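Local coordinates for GGDEF family protein (Caulobacter vibrioides, PDB 3U2A), which is a GGDEF family protein whose modelled part folds as a PdeA-like PAS domain, an antiparallel sheet flanked by short helices, at residues L45-L50 and G111-E116; A61-Q66 and A86-R91. All coordinates share one frame; numbering follows the deposited sequence.

In the fold
From the N terminus the chain runs through helix 12-22 and the paired strands 25-30 and 35-40 to the loop that carries 45-50. Interaction 1 ties this loop to the end of strand 109-113 and so closes a long loop of 60 residues. Within it, helix 56-62 ends within 61-66, and interaction 2 ties that helix end to 86-91, the segment leaving strand 83-86; the second, 19-residue loop thus lies wholly inside the first. The two contacts, centred about 11 Å apart, meet directly: L62 packs on L50, L47 on V90, and E116 forms a salt bridge with R87.

Interaction 1 of 2, residues L45-L50 and G111-E116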
loop_
_atom_site.group_PDB
_atom_site.type_symbol
_atom_site.label_atom_id
_atom_site.label_comp_id
_atom_site.label_asym_id
_atom_site.label_seq_id
_atom_site.Cartn_x
_atom_site.Cartn_y
_atom_site.Cartn_z
ATOM N N LEU A 45 1.494 12.263 -4.246
ATOM C CA LEU A 45 2.080 12.396 -2.921
ATOM C C LEU A 45 3.164 13.475 -2.819
ATOM O O LEU A 45 3.727 13.690 -1.740
ATOM C CB LEU A 45 2.641 11.049 -2.459
ATOM C CG LEU A 45 1.607 9.968 -2.165
ATOM C CD1 LEU A 45 2.305 8.675 -1.857
ATOM C CD2 LEU A 45 0.728 10.379 -1.021
ATOM N N GLY A 46 3.464 14.135 -3.935
ATOM C CA GLY A 46 4.526 15.139 -3.965
ATOM C C GLY A 46 5.872 14.547 -4.357
ATOM O O GLY A 46 6.881 15.260 -4.452
ATOM N N LEU A 47 5.875 13.242 -4.629
ATOM C CA LEU A 47 7.111 12.508 -4.907
ATOM C C LEU A 47 7.414 12.374 -6.398
ATOM O O LEU A 47 8.355 11.684 -6.796
ATOM C CB LEU A 47 7.073 11.131 -4.225
ATOM C CG LEU A 47 6.851 11.163 -2.708
ATOM C CD1 LEU A 47 6.586 9.759 -2.165
ATOM C CD2 LEU A 47 8.026 11.843 -1.961
ATOM N N GLY A 48 6.619 13.053 -7.219
ATOM C CA GLY A 48 6.779 13.023 -8.668
ATOM C C GLY A 48 8.187 13.241 -9.195
ATOM O O GLY A 48 8.620 12.500 -10.080
ATOM N N PRO A 49 8.910 14.255 -8.670
ATOM C CA PRO A 49 10.296 14.515 -9.096
ATOM C C PRO A 49 11.280 13.357 -8.871
ATOM O O PRO A 49 12.318 13.304 -9.529
ATOM C CB PRO A 49 10.695 15.715 -8.241
ATOM C CG PRO A 49 9.420 16.451 -8.052
ATOM C CD PRO A 49 8.406 15.357 -7.823
ATOM N N LEU A 50 10.951 12.453 -7.954
ATOM C CA LEU A 50 11.818 11.319 -7.627
ATOM C C LEU A 50 11.532 10.080 -8.458
ATOM O O LEU A 50 12.394 9.215 -8.596
ATOM C CB LEU A 50 11.667 10.942 -6.150
ATOM C CG LEU A 50 11.891 12.032 -5.093
ATOM C CD1 LEU A 50 11.736 11.440 -3.699
ATOM C CD2 LEU A 50 13.239 12.693 -5.265
ATOM N N GLY A 111 8.941 -0.943 0.997
ATOM C CA GLY A 111 7.726 -0.703 1.740
ATOM C C GLY A 111 6.731 0.158 1.007
ATOM O O GLY A 111 6.739 0.233 -0.232
ATOM N N VAL A 112 5.871 0.788 1.802
ATOM C CA VAL A 112 4.816 1.668 1.297
ATOM C C VAL A 112 5.029 3.104 1.766
ATOM O O VAL A 112 5.657 3.354 2.811
ATOM C CB VAL A 112 3.399 1.157 1.722
ATOM C CG1 VAL A 112 2.307 2.190 1.434
ATOM C CG2 VAL A 112 3.075 -0.130 0.996
ATOM N N VAL A 113 4.527 4.049 0.986
ATOM C CA VAL A 113 4.467 5.430 1.419
ATOM C C VAL A 113 3.033 5.904 1.200
ATOM O O VAL A 113 2.407 5.626 0.159
ATOM C CB VAL A 113 5.541 6.335 0.749
ATOM C CG1 VAL A 113 5.512 6.207 -0.767
ATOM C CG2 VAL A 113 5.362 7.777 1.167
ATOM N N ALA A 114 2.504 6.568 2.218
ATOM C CA ALA A 114 1.094 6.916 2.256
ATOM C C ALA A 114 0.910 8.327 2.766
ATOM O O ALA A 114 1.728 8.810 3.540
ATOM C CB ALA A 114 0.353 5.939 3.143
ATOM N N PRO A 115 -0.178 8.992 2.349
ATOM C CA PRO A 115 -0.437 10.332 2.891
ATOM C C PRO A 115 -0.972 10.223 4.301
ATOM O O PRO A 115 -1.842 9.395 4.573
ATOM C CB PRO A 115 -1.507 10.903 1.956
ATOM C CG PRO A 115 -2.076 9.765 1.236
ATOM C CD PRO A 115 -1.238 8.540 1.434
ATOM N N GLU A 116 -0.458 11.030 5.221
ATOM C CA GLU A 116 -0.931 10.894 6.597
ATOM C C GLU A 116 -2.360 11.453 6.793
ATOM O O GLU A 116 -3.026 11.158 7.793
ATOM C CB GLU A 116 0.097 11.411 7.613
ATOM C CG GLU A 116 -0.018 12.855 7.962
ATOM C CD GLU A 116 0.578 13.164 9.319
ATOM O OE1 GLU A 116 1.362 12.334 9.839
ATOM O OE2 GLU A 116 0.259 14.243 9.860
#
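L45 and L47 reach from the loop after strand 35-40 to the end of strand 109-113, where V113 and P115 receive them. L45 splits its two methyl groups between these partners. Its CD2 rests on the proline ring of P115, 3.6 Å from CD and nearly as close to CG and CB, with the two side chains crossing at about a right angle. The other branch turns to V113: CD1 of L45 lies 3.7 Å from the carbonyl O of V113 and 4.2 Å from CG1 of V113. L47 meets the same valine differently, tip to tip, its CD1 standing 4.0 Å from CG1 and 4.1 Å from CG2 of V113. With CG1 set between the backbone N and the carbonyl carbon (chi1 52°) and CG2 anti to the N, V113 offers both methyls to that one leucine branch. CG1 thereby becomes the point where both leucines converge. On the loop side, the backbone bond from L50 N to L47 O, 2.9 Å long, closes the turn just after L47.

W98 of the neighbouring strand 98-102 also touches both L47 and V113, and A25 of strand 25-30 packs on V113, placing the contact in the hydrophobic interior of the PAS domain. All the touching residues are buried, yet no hydrogen bond crosses between the two segments. Between them the attraction is van der Waals and hydrophobic, carried by branched methyls and the proline ring.

Interaction 2 of 2, residues A61-Q66 and A86-R91; sequences ALALPQ and ARFRVR
R91 bends at chi2 (-60°), which folds its side chain back along the end of helix 56-62, while L62, with CG anti to the backbone N (chi1 -164°), slides past it in the opposite direction and brings CD1 to 3.9 Å from CG of R91. CG of L62 also packs against CB of V90. The folded arginine takes up one carbonyl of the last helical turn, A61, and that of A63 just past the helix. Its NE donates to O of A63 over 3.1 Å, approaching from above the carbonyl plane, and its NH2 gives a weak bond to O of A61. The ring of P65 lies over one face of the guanidinium. Between the backbones, A63 and V90 form a single beta bridge: R91 N donates to L62 O at 2.9 Å and L64 N to R89 O at 3.0 Å.

Farther along, CD2 of L64 sits over one face of the R89 guanidinium, toward its rim, 3.7 Å from NE. The amide of Q66 stands steeply to that guanidinium, planes 78° apart, and a water accepts from both Q66 NE2 and R89 NH2. R89 also makes a salt bridge with D67. On the buried side, CB of A63 touches CD2 of F88, whose ring stacks with W98.

From A63 on the chain has left the helix, and the carbonyls of A61, L62 and A63 find donors in R91. R68 shares the A61 carbonyl through a weak bond; the carbonyls probably offset the closeness of these two like charges, while L62, L64 and P65 pack along R91 and R89.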
loop_
_atom_site.group_PDB
_atom_site.type_symbol
_atom_site.label_atom_id
_atom_site.label_comp_id
_atom_site.label_asym_id
_atom_site.label_seq_id
_atom_site.Cartn_x
_atom_site.Cartn_y
_atom_site.Cartn_z
ATOM N N ALA A 61 17.094 16.137 -0.920
ATOM C CA ALA A 61 16.876 17.487 -1.434
ATOM C C ALA A 61 15.392 17.843 -1.543
ATOM O O ALA A 61 15.023 19.007 -1.448
ATOM C CB ALA A 61 17.574 17.664 -2.786
ATOM N N LEU A 62 14.546 16.838 -1.727
ATOM C CA LEU A 62 13.117 17.058 -1.861
ATOM C C LEU A 62 12.408 17.211 -0.514
ATOM O O LEU A 62 11.368 17.857 -0.439
ATOM C CB LEU A 62 12.467 15.940 -2.694
ATOM C CG LEU A 62 11.057 16.251 -3.236
ATOM C CD1 LEU A 62 11.073 17.395 -4.246
ATOM C CD2 LEU A 62 10.417 15.018 -3.835
ATOM N N ALA A 63 12.956 16.611 0.540
ATOM C CA ALA A 63 12.433 16.795 1.892
ATOM C C ALA A 63 12.463 18.280 2.271
ATOM O O ALA A 63 13.369 19.007 1.852
ATOM C CB ALA A 63 13.241 15.984 2.888
ATOM N N LEU A 64 11.470 18.738 3.033
ATOM C CA LEU A 64 11.593 20.043 3.684
ATOM C C LEU A 64 12.882 20.012 4.516
ATOM O O LEU A 64 13.173 19.003 5.158
ATOM C CB LEU A 64 10.374 20.359 4.556
ATOM C CG LEU A 64 9.391 21.424 4.071
ATOM C CD1 LEU A 64 9.067 21.311 2.578
ATOM C CD2 LEU A 64 8.123 21.413 4.920
ATOM N N PRO A 65 13.690 21.092 4.457
ATOM C CA PRO A 65 14.984 21.054 5.135
ATOM C C PRO A 65 14.881 20.654 6.609
ATOM O O PRO A 65 15.687 19.847 7.068
ATOM C CB PRO A 65 15.499 22.477 4.972
ATOM C CG PRO A 65 14.909 22.930 3.663
ATOM C CD PRO A 65 13.528 22.326 3.658
ATOM N N GLN A 66 13.894 21.186 7.334
ATOM C CA GLN A 66 13.723 20.870 8.765
ATOM C C GLN A 66 13.329 19.412 9.038
ATOM O O GLN A 66 13.447 18.932 10.176
ATOM C CB GLN A 66 12.765 21.853 9.462
ATOM C CG GLN A 66 11.306 21.804 8.993
ATOM C CD GLN A 66 11.002 22.794 7.865
ATOM O OE1 GLN A 66 11.779 22.945 6.909
ATOM N NE2 GLN A 66 9.851 23.473 7.973
ATOM N N ALA A 86 8.990 6.217 9.172
ATOM C CA ALA A 86 9.385 7.612 9.082
ATOM C C ALA A 86 8.214 8.449 8.623
ATOM O O ALA A 86 7.319 7.965 7.923
ATOM C CB ALA A 86 10.574 7.778 8.126
ATOM N N ARG A 87 8.219 9.716 9.014
ATOM C CA ARG A 87 7.216 10.639 8.511
ATOM C C ARG A 87 7.848 11.994 8.277
ATOM O O ARG A 87 8.551 12.503 9.139
ATOM C CB ARG A 87 6.007 10.736 9.453
ATOM C CG ARG A 87 6.294 11.060 10.896
ATOM C CD ARG A 87 4.988 11.110 11.699
ATOM N NE ARG A 87 4.096 12.173 11.232
ATOM C CZ ARG A 87 4.075 13.410 11.724
ATOM N NH1 ARG A 87 4.897 13.754 12.710
ATOM N NH2 ARG A 87 3.231 14.309 11.233
ATOM N N PHE A 88 7.623 12.560 7.103
ATOM C CA PHE A 88 8.204 13.862 6.782
ATOM C C PHE A 88 7.462 14.509 5.631
ATOM O O PHE A 88 6.700 13.842 4.916
ATOM C CB PHE A 88 9.708 13.760 6.463
ATOM C CG PHE A 88 10.043 12.907 5.255
ATOM C CD1 PHE A 88 10.216 11.524 5.384
ATOM C CD2 PHE A 88 10.235 13.489 4.010
ATOM C CE1 PHE A 88 10.546 10.736 4.281
ATOM C CE2 PHE A 88 10.560 12.700 2.891
ATOM C CZ PHE A 88 10.713 11.329 3.038
ATOM N N ARG A 89 7.687 15.811 5.460
ATOM C CA ARG A 89 7.052 16.559 4.389
ATOM C C ARG A 89 8.055 16.731 3.274
ATOM O O ARG A 89 9.252 16.794 3.533
ATOM C CB ARG A 89 6.613 17.928 4.883
ATOM C CG ARG A 89 5.562 17.887 5.966
ATOM C CD ARG A 89 5.500 19.197 6.733
ATOM N NE ARG A 89 6.662 19.389 7.601
ATOM C CZ ARG A 89 6.835 20.420 8.415
ATOM N NH1 ARG A 89 5.920 21.374 8.489
ATOM N NH2 ARG A 89 7.927 20.496 9.159
ATOM N N VAL A 90 7.561 16.796 2.040
ATOM C CA VAL A 90 8.398 17.164 0.897
ATOM C C VAL A 90 7.956 18.528 0.391
ATOM O O VAL A 90 6.904 19.029 0.804
ATOM C CB VAL A 90 8.347 16.118 -0.256
ATOM C CG1 VAL A 90 9.042 14.823 0.167
ATOM C CG2 VAL A 90 6.898 15.857 -0.698
ATOM N N ARG A 91 8.754 19.129 -0.493
ATOM C CA ARG A 91 8.404 20.414 -1.118
ATOM C C ARG A 91 6.992 20.338 -1.684
ATOM O O ARG A 91 6.639 19.365 -2.354
ATOM C CB ARG A 91 9.392 20.778 -2.237
ATOM C CG ARG A 91 10.882 20.544 -1.936
ATOM C CD ARG A 91 11.399 21.329 -0.733
ATOM N NE ARG A 91 12.811 21.049 -0.455
ATOM C CZ ARG A 91 13.792 21.940 -0.546
ATOM N NH1 ARG A 91 13.536 23.196 -0.892
ATOM N NH2 ARG A 91 15.036 21.584 -0.278
HETATM O O HOH W 1 8.528 23.356 10.345
#